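PDB 5V01: competence damage-inducible protein A from Klebsiella pneumoniae subsp. pneumoniae MGH 78578, which is of unknown function but belongs to the CinA family, whose members of this domain type include nicotinamide mononucleotide deamidases. Local coordinates for residues I109-Y114 and V129-N134. Numbering follows the deposited sequence.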
loop_
_atom_site.group_PDB
_atom_site.type_symbol
_atom_site.label_atom_id
_atom_site.label_comp_id
_atom_site.label_asym_id
_atom_site.label_seq_id
_atom_site.Cartn_x
_atom_site.Cartn_y
_atom_site.Cartn_z
ATOM N N ILE A 109 -11.707 3.099 -2.523
ATOM C CA ILE A 109 -11.107 4.123 -3.376
ATOM C C ILE A 109 -10.088 3.464 -4.265
ATOM O O ILE A 109 -9.239 2.707 -3.768
ATOM C CB ILE A 109 -10.456 5.248 -2.575
ATOM C CG1 ILE A 109 -11.492 5.916 -1.677
ATOM C CG2 ILE A 109 -9.796 6.231 -3.512
ATOM C CD1 ILE A 109 -10.947 6.952 -0.736
ATOM N N ALA A 110 -10.176 3.753 -5.565
ATOM C CA ALA A 110 -9.115 3.413 -6.515
ATOM C C ALA A 110 -8.566 4.676 -7.141
ATOM O O ALA A 110 -9.321 5.582 -7.436
ATOM C CB ALA A 110 -9.609 2.455 -7.590
ATOM N N VAL A 111 -7.261 4.694 -7.362
ATOM C CA VAL A 111 -6.552 5.833 -7.937
ATOM C C VAL A 111 -5.592 5.279 -8.987
ATOM O O VAL A 111 -4.818 4.393 -8.699
ATOM C CB VAL A 111 -5.769 6.616 -6.872
ATOM C CG1 VAL A 111 -5.131 7.847 -7.482
ATOM C CG2 VAL A 111 -6.657 7.000 -5.704
ATOM N N SER A 112 -5.638 5.828 -10.188
ATOM C CA SER A 112 -4.731 5.434 -11.266
ATOM C C SER A 112 -4.410 6.633 -12.121
ATOM O O SER A 112 -5.329 7.280 -12.627
ATOM C CB SER A 112 -5.360 4.329 -12.099
ATOM O OG SER A 112 -4.447 3.841 -13.059
ATOM N N GLY A 113 -3.129 6.921 -12.313
ATOM C CA GLY A 113 -2.713 8.095 -13.048
ATOM C C GLY A 113 -1.298 8.009 -13.562
ATOM O O GLY A 113 -0.623 6.980 -13.435
ATOM N N TYR A 114 -0.885 9.104 -14.193
ATOM C CA TYR A 114 0.495 9.323 -14.621
ATOM C C TYR A 114 1.054 10.410 -13.712
ATOM O O TYR A 114 0.722 11.587 -13.872
ATOM C CB TYR A 114 0.584 9.760 -16.094
ATOM C CG TYR A 114 0.046 8.741 -17.050
ATOM C CD1 TYR A 114 0.720 7.528 -17.267
ATOM C CD2 TYR A 114 -1.153 8.969 -17.738
ATOM C CE1 TYR A 114 0.210 6.581 -18.133
ATOM C CE2 TYR A 114 -1.663 8.024 -18.615
ATOM C CZ TYR A 114 -0.984 6.834 -18.797
ATOM O OH TYR A 114 -1.482 5.892 -19.664
ATOM N N VAL A 129 -4.811 12.082 -13.338
ATOM C CA VAL A 129 -5.121 11.042 -12.358
ATOM C C VAL A 129 -6.629 10.803 -12.326
ATOM O O VAL A 129 -7.405 11.771 -12.217
ATOM C CB VAL A 129 -4.623 11.405 -10.943
ATOM C CG1 VAL A 129 -4.898 10.249 -9.977
ATOM C CG2 VAL A 129 -3.144 11.774 -10.943
ATOM N N TRP A 130 -7.029 9.541 -12.462
ATOM C CA TRP A 130 -8.400 9.098 -12.294
ATOM C C TRP A 130 -8.649 8.547 -10.891
ATOM O O TRP A 130 -7.799 7.842 -10.329
ATOM C CB TRP A 130 -8.782 8.037 -13.335
ATOM C CG TRP A 130 -9.222 8.587 -14.663
ATOM C CD1 TRP A 130 -8.464 8.725 -15.798
ATOM C CD2 TRP A 130 -10.530 9.046 -14.993
ATOM N NE1 TRP A 130 -9.217 9.260 -16.809
ATOM C CE2 TRP A 130 -10.496 9.458 -16.352
ATOM C CE3 TRP A 130 -11.732 9.137 -14.286
ATOM C CZ2 TRP A 130 -11.625 9.964 -17.013
ATOM C CZ3 TRP A 130 -12.847 9.658 -14.945
ATOM C CH2 TRP A 130 -12.785 10.051 -16.293
ATOM N N PHE A 131 -9.819 8.865 -10.362
ATOM C CA PHE A 131 -10.272 8.454 -9.056
ATOM C C PHE A 131 -11.599 7.751 -9.176
ATOM O O PHE A 131 -12.443 8.194 -9.990
ATOM C CB PHE A 131 -10.495 9.692 -8.165
ATOM C CG PHE A 131 -9.244 10.487 -7.902
ATOM C CD1 PHE A 131 -8.799 11.412 -8.817
ATOM C CD2 PHE A 131 -8.495 10.271 -6.737
ATOM C CE1 PHE A 131 -7.635 12.120 -8.598
ATOM C CE2 PHE A 131 -7.332 10.982 -6.511
ATOM C CZ PHE A 131 -6.902 11.918 -7.424
ATOM N N ALA A 132 -11.819 6.733 -8.350
ATOM C CA ALA A 132 -13.135 6.130 -8.134
ATOM C C ALA A 132 -13.411 6.009 -6.648
ATOM O O ALA A 132 -12.515 5.587 -5.895
ATOM C CB ALA A 132 -13.214 4.762 -8.773
ATOM N N TRP A 133 -14.616 6.385 -6.225
ATOM C CA TRP A 133 -15.084 6.168 -4.865
ATOM C C TRP A 133 -16.321 5.296 -5.012
ATOM O O TRP A 133 -17.300 5.702 -5.667
ATOM C CB TRP A 133 -15.419 7.484 -4.143
ATOM C CG TRP A 133 -14.324 8.463 -4.067
ATOM C CD1 TRP A 133 -13.514 8.720 -2.961
ATOM C CD2 TRP A 133 -13.927 9.400 -5.068
ATOM N NE1 TRP A 133 -12.648 9.729 -3.249
ATOM C CE2 TRP A 133 -12.863 10.163 -4.529
ATOM C CE3 TRP A 133 -14.387 9.707 -6.361
ATOM C CZ2 TRP A 133 -12.238 11.187 -5.246
ATOM C CZ3 TRP A 133 -13.763 10.718 -7.059
ATOM C CH2 TRP A 133 -12.716 11.455 -6.505
ATOM N N ASN A 134 -16.265 4.095 -4.459
ATOM C CA ASN A 134 -17.270 3.065 -4.613
ATOM C C ASN A 134 -17.875 2.811 -3.233
ATOM O O ASN A 134 -17.203 2.290 -2.359
ATOM C CB ASN A 134 -16.620 1.842 -5.256
ATOM C CG ASN A 134 -17.550 0.669 -5.429
ATOM O OD1 ASN A 134 -18.602 0.578 -4.803
ATOM N ND2 ASN A 134 -17.122 -0.276 -6.264
#
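Ala110 pairs with Ala132 and Ser112 with Trp130 where the antiparallel segments 109-113 and 129-134, their axes approaching to 4.5 Å, run through the middle of the mixed five-stranded sheet of this alpha/beta CinA domain. The pairing is a worked example of how an antiparallel ladder sorts its residues. In each hydrogen-bonded pair two N-H...O=C hydrogen bonds close a ring: Ala132 N donates to Ala110 O and Ala110 N to Ala132 O, and the Ser112–Trp130 pair repeats the exchange, with Trp130 N reaching Ser112 O at 2.8 Å. The non-hydrogen-bonded pairs lie between and beyond these rings, and there CA-H groups approach three of the same carbonyl oxygens, as Ile109 CA does Ala132 O at 3.2 Å.

Ile109, Val111, Val129, Phe131 and Trp133 share one face; helix 150-169 packs on Ile109, Phe131 and Trp133, and Phe146 on Val129. With CG1 beside its backbone N (chi1 -59°), Ile109 sends CG1 and CD1 obliquely to the indole atom Trp133 CD1, CG1 coming within 3.7 Å. Trp133 NE1 is hydrogen-bonded to Ala161 O, which ties the indole to the helix packed on this face. Phe131 stands alongside Val111, pointing the same way, and its ring meets Tyr160 edge-to-face.

On the other face, packed by helix 89-103, the small Ala110 and Ala132 sit CB to CB at 4.4 Å, while Ser112 OG is hydrogen-bonded to Ala86 O. On the face of Phe131 and Val129, the two branches of Val111 divide their work: CG2 lies 3.9 Å from Phe131 CD2, and CG1 presses against Val129 CG1 at a tight 3.5 Å.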